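Local coordinates for protein Non-reducing end beta-L-arabinofuranosidase (Bacteroides thetaiotaomicron, PDB 5MQO) that probably hydrolyses glycosidic linkages in complex plant pectin, acting as a family GH127 glycoside hydrolase and probable aceric acidase, at residues Q290-G295 with V331-Y336; R299-Y304 with Q365-P370; S325-I330 with A402-L407; G387-N392 with T410-S415. All coordinates share one frame; numbering follows the deposited sequence.

Contact 1. Residues Q290-G295 with V331-Y336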
loop_
_atom_site.group_PDB
_atom_site.type_symbol
_atom_site.label_atom_id
_atom_site.label_comp_id
_atom_site.label_asym_id
_atom_site.label_seq_id
_atom_site.Cartn_x
_atom_site.Cartn_y
_atom_site.Cartn_z
ATOM N N GLN A 290 -17.772 14.496 7.883
ATOM C CA GLN A 290 -16.910 13.424 8.379
ATOM C C GLN A 290 -15.532 13.934 8.654
ATOM O O GLN A 290 -14.861 14.390 7.727
ATOM C CB GLN A 290 -16.787 12.305 7.350
ATOM C CG GLN A 290 -18.073 11.519 7.140
ATOM C CD GLN A 290 -17.941 10.458 6.054
ATOM O OE1 GLN A 290 -16.920 9.762 5.940
ATOM N NE2 GLN A 290 -18.997 10.310 5.272
ATOM N N TYR A 291 -15.092 13.859 9.909
ATOM C CA TYR A 291 -13.724 14.254 10.293
ATOM C C TYR A 291 -12.952 13.097 10.969
ATOM O O TYR A 291 -11.906 13.318 11.605
ATOM C CB TYR A 291 -13.765 15.485 11.218
ATOM C CG TYR A 291 -14.302 16.722 10.577
ATOM C CD1 TYR A 291 -13.444 17.602 9.877
ATOM C CD2 TYR A 291 -15.669 17.041 10.648
ATOM C CE1 TYR A 291 -13.921 18.772 9.281
ATOM C CE2 TYR A 291 -16.176 18.209 10.032
ATOM C CZ TYR A 291 -15.295 19.075 9.352
ATOM O OH TYR A 291 -15.747 20.232 8.756
ATOM N N ARG A 292 -13.465 11.872 10.812
ATOM C CA ARG A 292 -12.879 10.685 11.397
ATOM C C ARG A 292 -13.040 9.474 10.431
ATOM O O ARG A 292 -13.932 9.456 9.560
ATOM C CB ARG A 292 -13.530 10.461 12.773
ATOM C CG ARG A 292 -13.132 11.502 13.832
ATOM C CD ARG A 292 -13.803 11.264 15.188
ATOM N NE ARG A 292 -13.139 11.900 16.356
ATOM C CZ ARG A 292 -13.513 11.737 17.646
ATOM N NH1 ARG A 292 -14.561 10.970 17.970
ATOM N NH2 ARG A 292 -12.831 12.337 18.635
ATOM N N ALA A 293 -12.157 8.483 10.564
ATOM C CA ALA A 293 -12.270 7.214 9.820
ATOM C C ALA A 293 -13.413 6.413 10.377
ATOM O O ALA A 293 -13.633 6.452 11.575
ATOM C CB ALA A 293 -10.991 6.406 9.927
ATOM N N MET A 294 -14.094 5.625 9.545
ATOM C CA MET A 294 -15.383 5.097 9.942
ATOM C C MET A 294 -15.666 3.601 9.933
ATOM O O MET A 294 -15.921 3.001 11.017
ATOM C CB MET A 294 -16.430 5.777 9.104
ATOM C CG MET A 294 -17.767 5.855 9.798
ATOM S SD MET A 294 -18.589 7.335 9.267
ATOM C CE MET A 294 -17.930 8.621 10.347
ATOM N N GLY A 295 -15.736 2.985 8.756
ATOM C CA GLY A 295 -16.431 1.663 8.726
ATOM C C GLY A 295 -15.619 0.554 8.121
ATOM O O GLY A 295 -14.508 0.336 8.543
ATOM N N VAL A 331 -3.926 7.540 11.422
ATOM C CA VAL A 331 -2.504 7.308 11.592
ATOM C C VAL A 331 -2.094 7.433 13.041
ATOM O O VAL A 331 -1.196 6.728 13.498
ATOM C CB VAL A 331 -1.700 8.268 10.675
ATOM C CG1 VAL A 331 -0.285 8.530 11.176
ATOM C CG2 VAL A 331 -1.680 7.703 9.263
ATOM N N THR A 332 -2.719 8.331 13.775
ATOM C CA THR A 332 -2.351 8.485 15.177
ATOM C C THR A 332 -3.248 7.627 16.125
ATOM O O THR A 332 -2.965 7.505 17.344
ATOM C CB THR A 332 -2.373 9.976 15.541
ATOM O OG1 THR A 332 -3.714 10.447 15.539
ATOM C CG2 THR A 332 -1.524 10.787 14.533
ATOM N N ARG A 333 -4.333 7.051 15.599
ATOM C CA ARG A 333 -5.313 6.418 16.482
ATOM C C ARG A 333 -5.869 5.085 16.060
ATOM O O ARG A 333 -6.366 4.375 16.926
ATOM C CB ARG A 333 -6.473 7.375 16.808
ATOM C CG ARG A 333 -6.035 8.797 17.155
ATOM C CD ARG A 333 -7.085 9.550 17.956
ATOM N NE ARG A 333 -8.361 9.508 17.272
ATOM C CZ ARG A 333 -9.525 9.882 17.796
ATOM N NH1 ARG A 333 -9.587 10.370 19.035
ATOM N NH2 ARG A 333 -10.645 9.768 17.067
ATOM N N LYS A 334 -5.816 4.734 14.777
ATOM C CA LYS A 334 -6.532 3.561 14.280
ATOM C C LYS A 334 -5.779 2.709 13.252
ATOM O O LYS A 334 -6.406 2.019 12.445
ATOM C CB LYS A 334 -7.848 4.026 13.672
ATOM C CG LYS A 334 -8.784 4.644 14.670
ATOM C CD LYS A 334 -10.122 4.931 14.026
ATOM C CE LYS A 334 -10.968 5.843 14.904
ATOM N NZ LYS A 334 -12.224 6.164 14.174
ATOM N N MET A 335 -4.451 2.741 13.267
ATOM C CA MET A 335 -3.663 2.045 12.252
ATOM C C MET A 335 -2.702 1.146 12.952
ATOM O O MET A 335 -2.039 1.564 13.907
ATOM C CB MET A 335 -2.879 3.036 11.426
ATOM C CG MET A 335 -1.974 2.416 10.386
ATOM S SD MET A 335 -1.183 3.685 9.397
ATOM C CE MET A 335 0.203 4.027 10.473
ATOM N N TYR A 336 -2.593 -0.078 12.466
ATOM C CA TYR A 336 -1.570 -0.974 12.986
ATOM C C TYR A 336 -0.156 -0.496 12.572
ATOM O O TYR A 336 0.009 0.198 11.565
ATOM C CB TYR A 336 -1.844 -2.394 12.551
ATOM C CG TYR A 336 -3.047 -2.947 13.208
ATOM C CD1 TYR A 336 -4.318 -2.796 12.659
ATOM C CD2 TYR A 336 -2.930 -3.648 14.389
ATOM C CE1 TYR A 336 -5.449 -3.345 13.283
ATOM C CE2 TYR A 336 -4.034 -4.186 15.032
ATOM C CZ TYR A 336 -5.297 -4.047 14.483
ATOM O OH TYR A 336 -6.386 -4.598 15.145
#
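Lys334 and Arg292 carry most of this contact, with Arg333 close behind, where the loop before helix 297-314 meets the end of helix 317-333 and the turn that follows. The Lys334 chain runs out extended beyond CG, and its NZ gives a weak hydrogen bond to Ala293 O at 3.0 Å. The methyl group of Ala293 also faces this lysine, its CB lying 4.4 Å from Lys334 NZ. Beside them the two guanidinium groups meet at a slant. Arg333 lays NH2 over one face of the Arg292 guanidinium, offset toward its rim, and the closest approach is 3.4 Å from Arg333 NH2 to Arg292 NE. Both atoms are donors, so this is contact without a bond, and the guanidinium planes stand 47° apart. A bend in the Arg333 chain (chi3 -53°) turns its head group toward Asp329. That carboxylate, outside the two segments, forms salt bridges through OD1 with Arg333 NE and through OD2 with Lys334 NZ, and OD2 also accepts the backbone N-H of Ala293. The gathering of positive groups is thus centred on one aspartate, whose negative charge probably offsets the closeness of the arginines and ties the loop to the helix end.

Contact 2. Residues R299-Y304 with Q365-P370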
loop_
_atom_site.group_PDB
_atom_site.type_symbol
_atom_site.label_atom_id
_atom_site.label_comp_id
_atom_site.label_asym_id
_atom_site.label_seq_id
_atom_site.Cartn_x
_atom_site.Cartn_y
_atom_site.Cartn_z
ATOM N N ARG A 299 -13.620 0.245 1.768
ATOM C CA ARG A 299 -14.540 1.270 1.299
ATOM C C ARG A 299 -14.095 2.649 1.791
ATOM O O ARG A 299 -14.044 3.594 1.014
ATOM C CB ARG A 299 -15.973 0.953 1.734
ATOM C CG ARG A 299 -16.599 -0.297 1.087
ATOM C CD ARG A 299 -18.115 -0.391 1.263
ATOM N NE ARG A 299 -18.573 -1.659 1.858
ATOM C CZ ARG A 299 -19.833 -1.922 2.288
ATOM N NH1 ARG A 299 -20.841 -1.036 2.182
ATOM N NH2 ARG A 299 -20.106 -3.109 2.821
ATOM N N ALA A 300 -13.730 2.735 3.067
ATOM C CA ALA A 300 -13.236 3.966 3.680
ATOM C C ALA A 300 -12.025 4.541 2.950
ATOM O O ALA A 300 -11.988 5.692 2.515
ATOM C CB ALA A 300 -12.845 3.682 5.113
ATOM N N ASN A 301 -11.004 3.719 2.861
ATOM C CA ASN A 301 -9.741 4.187 2.397
ATOM C C ASN A 301 -9.818 4.515 0.906
ATOM O O ASN A 301 -9.299 5.553 0.512
ATOM C CB ASN A 301 -8.658 3.176 2.704
ATOM C CG ASN A 301 -8.269 3.146 4.168
ATOM O OD1 ASN A 301 -8.644 4.009 4.964
ATOM N ND2 ASN A 301 -7.472 2.143 4.528
ATOM N N TYR A 302 -10.494 3.684 0.102
ATOM C CA TYR A 302 -10.695 3.991 -1.330
ATOM C C TYR A 302 -11.503 5.276 -1.534
ATOM O O TYR A 302 -11.186 6.048 -2.426
ATOM C CB TYR A 302 -11.298 2.800 -2.115
ATOM C CG TYR A 302 -10.268 1.758 -2.517
ATOM C CD1 TYR A 302 -9.551 1.888 -3.685
ATOM C CD2 TYR A 302 -9.974 0.689 -1.711
ATOM C CE1 TYR A 302 -8.582 0.957 -4.058
ATOM C CE2 TYR A 302 -9.018 -0.242 -2.069
ATOM C CZ TYR A 302 -8.323 -0.111 -3.248
ATOM O OH TYR A 302 -7.368 -1.041 -3.605
ATOM N N LEU A 303 -12.511 5.511 -0.683
ATOM C CA LEU A 303 -13.227 6.810 -0.649
ATOM C C LEU A 303 -12.256 7.924 -0.427
ATOM O O LEU A 303 -12.232 8.855 -1.207
ATOM C CB LEU A 303 -14.290 6.893 0.458
ATOM C CG LEU A 303 -14.898 8.268 0.833
ATOM C CD1 LEU A 303 -15.646 8.896 -0.313
ATOM C CD2 LEU A 303 -15.855 8.154 2.000
ATOM N N TYR A 304 -11.457 7.822 0.634
ATOM C CA TYR A 304 -10.558 8.926 1.000
ATOM C C TYR A 304 -9.571 9.257 -0.146
ATOM O O TYR A 304 -9.337 10.433 -0.462
ATOM C CB TYR A 304 -9.827 8.691 2.354
ATOM C CG TYR A 304 -10.717 8.276 3.485
ATOM C CD1 TYR A 304 -12.007 8.763 3.586
ATOM C CD2 TYR A 304 -10.273 7.374 4.459
ATOM C CE1 TYR A 304 -12.840 8.376 4.605
ATOM C CE2 TYR A 304 -11.104 6.993 5.504
ATOM C CZ TYR A 304 -12.391 7.500 5.563
ATOM O OH TYR A 304 -13.264 7.159 6.558
ATOM N N GLN A 365 -15.232 -5.768 8.870
ATOM C CA GLN A 365 -13.960 -5.596 8.165
ATOM C C GLN A 365 -13.623 -4.122 8.257
ATOM O O GLN A 365 -13.377 -3.425 7.257
ATOM C CB GLN A 365 -14.078 -6.110 6.729
ATOM C CG GLN A 365 -14.964 -7.352 6.612
ATOM C CD GLN A 365 -14.679 -8.216 5.402
ATOM O OE1 GLN A 365 -14.170 -7.751 4.392
ATOM N NE2 GLN A 365 -14.995 -9.493 5.515
ATOM N N SER A 366 -13.621 -3.680 9.511
ATOM C CA SER A 366 -13.856 -2.295 9.854
ATOM C C SER A 366 -12.902 -1.671 10.872
ATOM O O SER A 366 -12.327 -2.347 11.747
ATOM C CB SER A 366 -15.287 -2.156 10.387
ATOM O OG SER A 366 -15.534 -0.862 10.891
ATOM N N TYR A 367 -12.795 -0.344 10.760
ATOM C CA TYR A 367 -12.135 0.476 11.748
ATOM C C TYR A 367 -12.880 0.299 13.055
ATOM O O TYR A 367 -14.051 0.048 13.038
ATOM C CB TYR A 367 -12.151 1.951 11.306
ATOM C CG TYR A 367 -11.120 2.316 10.257
ATOM C CD1 TYR A 367 -9.756 2.267 10.559
ATOM C CD2 TYR A 367 -11.489 2.732 8.960
ATOM C CE1 TYR A 367 -8.780 2.599 9.613
ATOM C CE2 TYR A 367 -10.518 3.077 8.016
ATOM C CZ TYR A 367 -9.158 3.005 8.355
ATOM O OH TYR A 367 -8.157 3.330 7.465
ATOM N N GLY A 368 -12.182 0.419 14.180
ATOM C CA GLY A 368 -12.757 0.290 15.547
ATOM C C GLY A 368 -12.675 1.609 16.270
ATOM O O GLY A 368 -12.530 2.658 15.604
ATOM N N ARG A 369 -12.793 1.565 17.606
ATOM C CA ARG A 369 -12.605 2.728 18.488
ATOM C C ARG A 369 -11.177 3.226 18.378
ATOM O O ARG A 369 -10.287 2.446 18.044
ATOM C CB ARG A 369 -12.803 2.363 19.964
ATOM C CG ARG A 369 -14.242 2.044 20.416
ATOM C CD ARG A 369 -14.350 1.879 21.951
ATOM N NE ARG A 369 -13.133 1.269 22.512
ATOM C CZ ARG A 369 -12.908 -0.035 22.590
ATOM N NH1 ARG A 369 -13.817 -0.914 22.203
ATOM N NH2 ARG A 369 -11.768 -0.475 23.079
ATOM N N PRO A 370 -10.937 4.513 18.670
ATOM C CA PRO A 370 -9.566 4.982 18.765
ATOM C C PRO A 370 -8.720 4.096 19.706
ATOM O O PRO A 370 -9.224 3.603 20.733
ATOM C CB PRO A 370 -9.709 6.403 19.352
ATOM C CG PRO A 370 -11.136 6.800 19.187
ATOM C CD PRO A 370 -11.908 5.619 18.700
#
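The ring of Tyr367 meets helix 297-314 with its edge: Ala300 CB and Asn301 OD1 both lie in the ring plane, at the rim. Ala300 CB touches the side of the ring, 3.8 Å from Tyr367 CE2, while the hydroxyl goes on to the asparagine. A second flat group, the ring of Tyr304, lies along the same helix with the carbonyl oxygen of Ala300 2.9 Å above its plane, over the centre. Tyr367 OH donates to Asn301 OD1 at 2.6 Å. The donor oxygen lies in the carbonyl plane, on a lone pair, with a C=O...donor angle of 112°, although amide and ring planes are turned 64° apart. With CG beside its backbone N (chi1 -74°), Asn301 brings its amide round to the tyrosine, and its ND2 gives a hydrogen bond to Ala384 O, so both ends of this buried amide are used. Ile330 of helix 317-333 also packs on Tyr367. With a phenylalanine in place of Tyr367, Asn301 OD1 is likely to be left without its donor in a buried setting. Tyr367 follows a G1 beta bulge formed by Gln365 and Ser366 opposite Leu344, and it plugs this loop into the helices of a catalytic domain whose family belongs to the six-hairpin, alpha-helical barrel glycosidases.

Contact 3. Residues S325-I330 with A402-L407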
loop_
_atom_site.group_PDB
_atom_site.type_symbol
_atom_site.label_atom_id
_atom_site.label_comp_id
_atom_site.label_asym_id
_atom_site.label_seq_id
_atom_site.Cartn_x
_atom_site.Cartn_y
_atom_site.Cartn_z
ATOM N N SER A 325 -8.050 15.655 8.914
ATOM C CA SER A 325 -8.380 15.048 10.227
ATOM C C SER A 325 -8.668 13.545 10.128
ATOM O O SER A 325 -8.460 12.822 11.093
ATOM C CB SER A 325 -9.463 15.800 11.049
ATOM O OG SER A 325 -10.519 16.182 10.218
ATOM N N ILE A 326 -9.141 13.084 8.974
ATOM C CA ILE A 326 -9.353 11.646 8.750
ATOM C C ILE A 326 -7.979 10.944 8.682
ATOM O O ILE A 326 -7.792 9.874 9.269
ATOM C CB ILE A 326 -10.198 11.374 7.469
ATOM C CG1 ILE A 326 -11.589 11.931 7.648
ATOM C CG2 ILE A 326 -10.354 9.879 7.188
ATOM C CD1 ILE A 326 -12.448 11.851 6.402
ATOM N N TRP A 327 -7.032 11.541 7.959
ATOM C CA TRP A 327 -5.707 10.944 7.832
ATOM C C TRP A 327 -5.143 10.872 9.231
ATOM O O TRP A 327 -4.728 9.823 9.683
ATOM C CB TRP A 327 -4.790 11.756 6.900
ATOM C CG TRP A 327 -3.390 11.246 6.858
ATOM C CD1 TRP A 327 -2.904 10.262 6.061
ATOM C CD2 TRP A 327 -2.296 11.698 7.657
ATOM N NE1 TRP A 327 -1.561 10.053 6.323
ATOM C CE2 TRP A 327 -1.168 10.927 7.304
ATOM C CE3 TRP A 327 -2.155 12.682 8.649
ATOM C CZ2 TRP A 327 0.102 11.122 7.912
ATOM C CZ3 TRP A 327 -0.888 12.870 9.257
ATOM C CH2 TRP A 327 0.214 12.091 8.883
ATOM N N ASN A 328 -5.200 11.997 9.916
ATOM C CA ASN A 328 -4.747 12.110 11.273
ATOM C C ASN A 328 -5.348 11.057 12.206
ATOM O O ASN A 328 -4.634 10.462 12.985
ATOM C CB ASN A 328 -5.087 13.514 11.794
ATOM C CG ASN A 328 -4.332 13.864 13.048
ATOM O OD1 ASN A 328 -4.801 13.607 14.174
ATOM N ND2 ASN A 328 -3.128 14.439 12.863
ATOM N N ASP A 329 -6.656 10.845 12.116
ATOM C CA ASP A 329 -7.393 9.845 12.925
ATOM C C ASP A 329 -6.866 8.419 12.703
ATOM O O ASP A 329 -6.511 7.708 13.639
ATOM C CB ASP A 329 -8.885 9.867 12.574
ATOM C CG ASP A 329 -9.702 8.948 13.470
ATOM O OD1 ASP A 329 -9.297 8.758 14.639
ATOM O OD2 ASP A 329 -10.743 8.414 13.017
ATOM N N ILE A 330 -6.787 8.035 11.447
ATOM C CA ILE A 330 -6.209 6.784 11.070
ATOM C C ILE A 330 -4.805 6.586 11.659
ATOM O O ILE A 330 -4.517 5.580 12.306
ATOM C CB ILE A 330 -6.137 6.671 9.521
ATOM C CG1 ILE A 330 -7.543 6.515 8.909
ATOM C CG2 ILE A 330 -5.281 5.487 9.109
ATOM C CD1 ILE A 330 -7.647 6.939 7.462
ATOM N N ALA A 402 6.563 14.986 2.805
ATOM C CA ALA A 402 7.197 13.667 2.894
ATOM C C ALA A 402 6.514 12.687 3.881
ATOM O O ALA A 402 6.700 11.460 3.774
ATOM C CB ALA A 402 8.656 13.830 3.263
ATOM N N LYS A 403 5.748 13.212 4.840
ATOM C CA LYS A 403 5.113 12.356 5.831
ATOM C C LYS A 403 4.089 11.403 5.198
ATOM O O LYS A 403 3.859 10.318 5.716
ATOM C CB LYS A 403 4.480 13.187 6.948
ATOM C CG LYS A 403 3.142 13.814 6.596
ATOM C CD LYS A 403 2.721 14.831 7.632
ATOM C CE LYS A 403 1.290 15.293 7.411
ATOM N NZ LYS A 403 0.702 15.744 8.700
ATOM N N TYR A 404 3.480 11.807 4.088
ATOM C CA TYR A 404 2.604 10.914 3.349
ATOM C C TYR A 404 3.403 9.842 2.614
ATOM O O TYR A 404 2.958 8.705 2.514
ATOM C CB TYR A 404 1.715 11.699 2.378
ATOM C CG TYR A 404 0.773 12.670 3.065
ATOM C CD1 TYR A 404 -0.244 12.202 3.923
ATOM C CD2 TYR A 404 0.901 14.044 2.885
ATOM C CE1 TYR A 404 -1.103 13.082 4.552
ATOM C CE2 TYR A 404 0.057 14.919 3.521
ATOM C CZ TYR A 404 -0.942 14.434 4.345
ATOM O OH TYR A 404 -1.785 15.308 4.970
ATOM N N ALA A 405 4.588 10.192 2.119
ATOM C CA ALA A 405 5.491 9.187 1.542
ATOM C C ALA A 405 5.925 8.063 2.515
ATOM O O ALA A 405 6.077 6.905 2.086
ATOM C CB ALA A 405 6.712 9.849 0.915
ATOM N N GLU A 406 6.120 8.400 3.788
ATOM C CA GLU A 406 6.439 7.416 4.829
ATOM C C GLU A 406 5.385 6.305 4.906
ATOM O O GLU A 406 5.714 5.105 4.934
ATOM C CB GLU A 406 6.539 8.120 6.189
ATOM C CG GLU A 406 7.066 7.289 7.351
ATOM C CD GLU A 406 8.449 6.718 7.131
ATOM O OE1 GLU A 406 9.323 7.418 6.575
ATOM O OE2 GLU A 406 8.673 5.555 7.517
ATOM N N LEU A 407 4.122 6.712 4.886
ATOM C CA LEU A 407 2.994 5.780 4.935
ATOM C C LEU A 407 2.852 4.908 3.716
ATOM O O LEU A 407 2.488 3.730 3.842
ATOM C CB LEU A 407 1.696 6.541 5.239
ATOM C CG LEU A 407 1.749 6.754 6.769
ATOM C CD1 LEU A 407 1.301 8.115 7.175
ATOM C CD2 LEU A 407 0.955 5.680 7.495
#
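Trp327 bridges two helices of the six-hairpin catalytic domain, reaching from helix 317-333 to Lys403, Tyr404 and Leu407 of helix 402-416. The short helical segments cross at 45° with their axes 13.0 Å apart, a wide spacing filled by the indole and its partners. The tightly packed part is buried and largely aromatic. Tyr404 presents its CD1-CE1 edge to one face of the indole in a T-shaped stack, the tyrosine and five-membered ring centroids 4.7 Å apart and the planes at 69°. Tyr404 CE1 comes to 3.5 Å from Trp327 CE2. Leu407 approaches from the opposite direction to the indole and sets CD1 against its edge, 3.3 Å from Trp327 CZ2. The indole is sent across because CG lies anti to the backbone N (chi1 174°), and its NE1 donates to Asn392 OD1 of helix 382-399, which fixes the ring's rotation and satisfies a buried N-H. Replacing Trp327 by a leucine would probably strip the Tyr404 edge of its aromatic face, open a gap beside Leu407 and leave Asn392 OD1 without its indole donor. The solvent-facing side belongs to Lys403, which is partly exposed. Its CG takes the crowded position between backbone N and carbonyl carbon, and the extended chain then passes the far end of the six-membered ring, CE standing 3.7 Å from Trp327 CH2. The ammonium group meets the ring obliquely, with Lys403 NZ 3.3 Å from Trp327 CZ3.

Contact 4. Residues G387-N392 with T410-S415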
loop_
_atom_site.group_PDB
_atom_site.type_symbol
_atom_site.label_atom_id
_atom_site.label_comp_id
_atom_site.label_asym_id
_atom_site.label_seq_id
_atom_site.Cartn_x
_atom_site.Cartn_y
_atom_site.Cartn_z
ATOM N N GLY A 387 -5.448 0.385 0.126
ATOM C CA GLY A 387 -6.238 1.600 0.142
ATOM C C GLY A 387 -5.536 2.717 0.883
ATOM O O GLY A 387 -5.410 3.817 0.366
ATOM N N ASN A 388 -5.074 2.425 2.095
ATOM C CA ASN A 388 -4.315 3.391 2.885
ATOM C C ASN A 388 -3.056 3.847 2.109
ATOM O O ASN A 388 -2.680 5.019 2.174
ATOM C CB ASN A 388 -3.919 2.778 4.217
ATOM C CG ASN A 388 -3.431 3.804 5.230
ATOM O OD1 ASN A 388 -3.899 4.954 5.294
ATOM N ND2 ASN A 388 -2.506 3.372 6.073
ATOM N N MET A 389 -2.431 2.931 1.374
ATOM C CA MET A 389 -1.255 3.246 0.577
ATOM C C MET A 389 -1.566 4.256 -0.550
ATOM O O MET A 389 -0.880 5.253 -0.697
ATOM C CB MET A 389 -0.705 1.963 -0.027
ATOM C CG MET A 389 0.526 2.175 -0.882
ATOM S SD MET A 389 1.063 0.698 -1.735
ATOM C CE MET A 389 2.044 1.454 -3.005
ATOM N N LEU A 390 -2.604 3.958 -1.328
ATOM C CA LEU A 390 -3.073 4.806 -2.408
ATOM C C LEU A 390 -3.675 6.140 -1.905
ATOM O O LEU A 390 -3.518 7.156 -2.556
ATOM C CB LEU A 390 -4.098 4.066 -3.240
ATOM C CG LEU A 390 -3.744 2.784 -3.996
ATOM C CD1 LEU A 390 -5.033 2.124 -4.509
ATOM C CD2 LEU A 390 -2.807 3.021 -5.157
ATOM N N PHE A 391 -4.359 6.140 -0.760
ATOM C CA PHE A 391 -4.753 7.403 -0.099
ATOM C C PHE A 391 -3.495 8.245 0.146
ATOM O O PHE A 391 -3.412 9.400 -0.281
ATOM C CB PHE A 391 -5.529 7.133 1.207
ATOM C CG PHE A 391 -5.912 8.376 2.012
ATOM C CD1 PHE A 391 -6.292 9.580 1.403
ATOM C CD2 PHE A 391 -5.953 8.316 3.403
ATOM C CE1 PHE A 391 -6.660 10.700 2.158
ATOM C CE2 PHE A 391 -6.321 9.442 4.163
ATOM C CZ PHE A 391 -6.662 10.641 3.532
ATOM N N ASN A 392 -2.483 7.642 0.755
ATOM C CA ASN A 392 -1.317 8.419 1.134
ATOM C C ASN A 392 -0.521 8.918 -0.076
ATOM O O ASN A 392 0.142 9.959 -0.022
ATOM C CB ASN A 392 -0.423 7.629 2.083
ATOM C CG ASN A 392 -0.877 7.741 3.502
ATOM O OD1 ASN A 392 -0.410 8.586 4.255
ATOM N ND2 ASN A 392 -1.828 6.908 3.871
ATOM N N THR A 410 5.678 2.262 4.469
ATOM C CA THR A 410 5.240 1.388 5.566
ATOM C C THR A 410 4.206 0.383 5.079
ATOM O O THR A 410 4.377 -0.823 5.279
ATOM C CB THR A 410 4.629 2.231 6.690
ATOM O OG1 THR A 410 5.585 3.240 7.043
ATOM C CG2 THR A 410 4.234 1.387 7.937
ATOM N N CYS A 411 3.190 0.878 4.378
ATOM C CA CYS A 411 2.134 0.022 3.844
ATOM C C CYS A 411 2.670 -1.003 2.847
ATOM O O CYS A 411 2.391 -2.217 2.958
ATOM C CB CYS A 411 1.007 0.864 3.234
ATOM S SG CYS A 411 -0.007 1.730 4.466
ATOM N N LEU A 412 3.475 -0.520 1.905
ATOM C CA LEU A 412 4.001 -1.380 0.849
ATOM C C LEU A 412 4.789 -2.591 1.352
ATOM O O LEU A 412 4.473 -3.698 0.922
ATOM C CB LEU A 412 4.837 -0.581 -0.173
ATOM C CG LEU A 412 5.383 -1.333 -1.407
ATOM C CD1 LEU A 412 4.329 -2.004 -2.279
ATOM C CD2 LEU A 412 6.205 -0.371 -2.256
ATOM N N TYR A 413 5.785 -2.395 2.240
ATOM C CA TYR A 413 6.576 -3.533 2.769
ATOM C C TYR A 413 5.784 -4.386 3.797
ATOM O O TYR A 413 5.916 -5.596 3.828
ATOM C CB TYR A 413 7.908 -3.106 3.404
ATOM C CG TYR A 413 8.966 -2.509 2.485
ATOM C CD1 TYR A 413 9.878 -3.302 1.800
ATOM C CD2 TYR A 413 9.089 -1.139 2.346
ATOM C CE1 TYR A 413 10.857 -2.738 0.953
ATOM C CE2 TYR A 413 10.066 -0.577 1.527
ATOM C CZ TYR A 413 10.949 -1.371 0.838
ATOM O OH TYR A 413 11.868 -0.731 0.024
ATOM N N ASN A 414 4.945 -3.784 4.612
ATOM C CA ASN A 414 4.485 -4.487 5.820
ATOM C C ASN A 414 3.021 -4.955 5.846
ATOM O O ASN A 414 2.691 -5.814 6.658
ATOM C CB ASN A 414 4.745 -3.606 7.047
ATOM C CG ASN A 414 6.170 -3.184 7.127
ATOM O OD1 ASN A 414 7.035 -4.013 7.288
ATOM N ND2 ASN A 414 6.433 -1.913 6.936
ATOM N N SER A 415 2.152 -4.374 5.012
ATOM C CA SER A 415 0.754 -4.798 4.959
ATOM C C SER A 415 0.189 -5.020 3.564
ATOM O O SER A 415 -0.994 -5.291 3.419
ATOM C CB SER A 415 -0.094 -3.803 5.733
ATOM O OG SER A 415 0.120 -2.473 5.315
#
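Asn388 O, on the helix turn that faces Cys411, is gripped by two donors of Asn392, the backbone N at 3.0 Å and ND2 at 2.7 Å. They reach it from opposite faces of the carbonyl plane, and the side-chain bond is nearly straight, with an N-H...O angle of 176°. The contact joins two consecutive helices, 382-399 and 402-416, as an antiparallel helical hairpin, the segments lying at 165° with axes 9.2 Å apart. Thr410 O of the partner helix is likewise held by two donors, the backbone N and ND2 of Asn414, but there the side-chain bond is more bent and lies in the carbonyl plane. Between the helices the closest backbone approach is at Met389 and Cys411, whose CB atoms meet at 3.8 Å. Met389 then runs fully extended and brings CE to 4.2 Å from Leu412 CD1. Outside partners tie the amides down: Asn414 hydrogen-bonds to Pro603 O and Val605 N. Asn388 ND2 donates to Gly339 O, and this same amide nitrogen lies beside the thiol, 3.4 Å from Cys411 SG.

In the fold
The four contacts form a compact cluster in the helical catalytic domain, each touching the others. Contacts 1 and 2 lie with centres about 7 Å apart, contact 3 is about 10 Å from contact 1, and contact 4 about 10 Å from contact 3. Contact 4 sits about 3 Å from the centre of the chain, contact 1 about 16 Å out. Helix 317-333 serves contacts 1 and 3, and helix 402-416 serves contacts 3 and 4. Along the sequence contacts 1, 2 and 3 interleave, contact 3 also crosses contact 4, and contacts 1 and 2 close before contact 4 opens. Consecutive helices and their connecting loops are therefore interlocked from a partly buried outer contact to the centre of the chain.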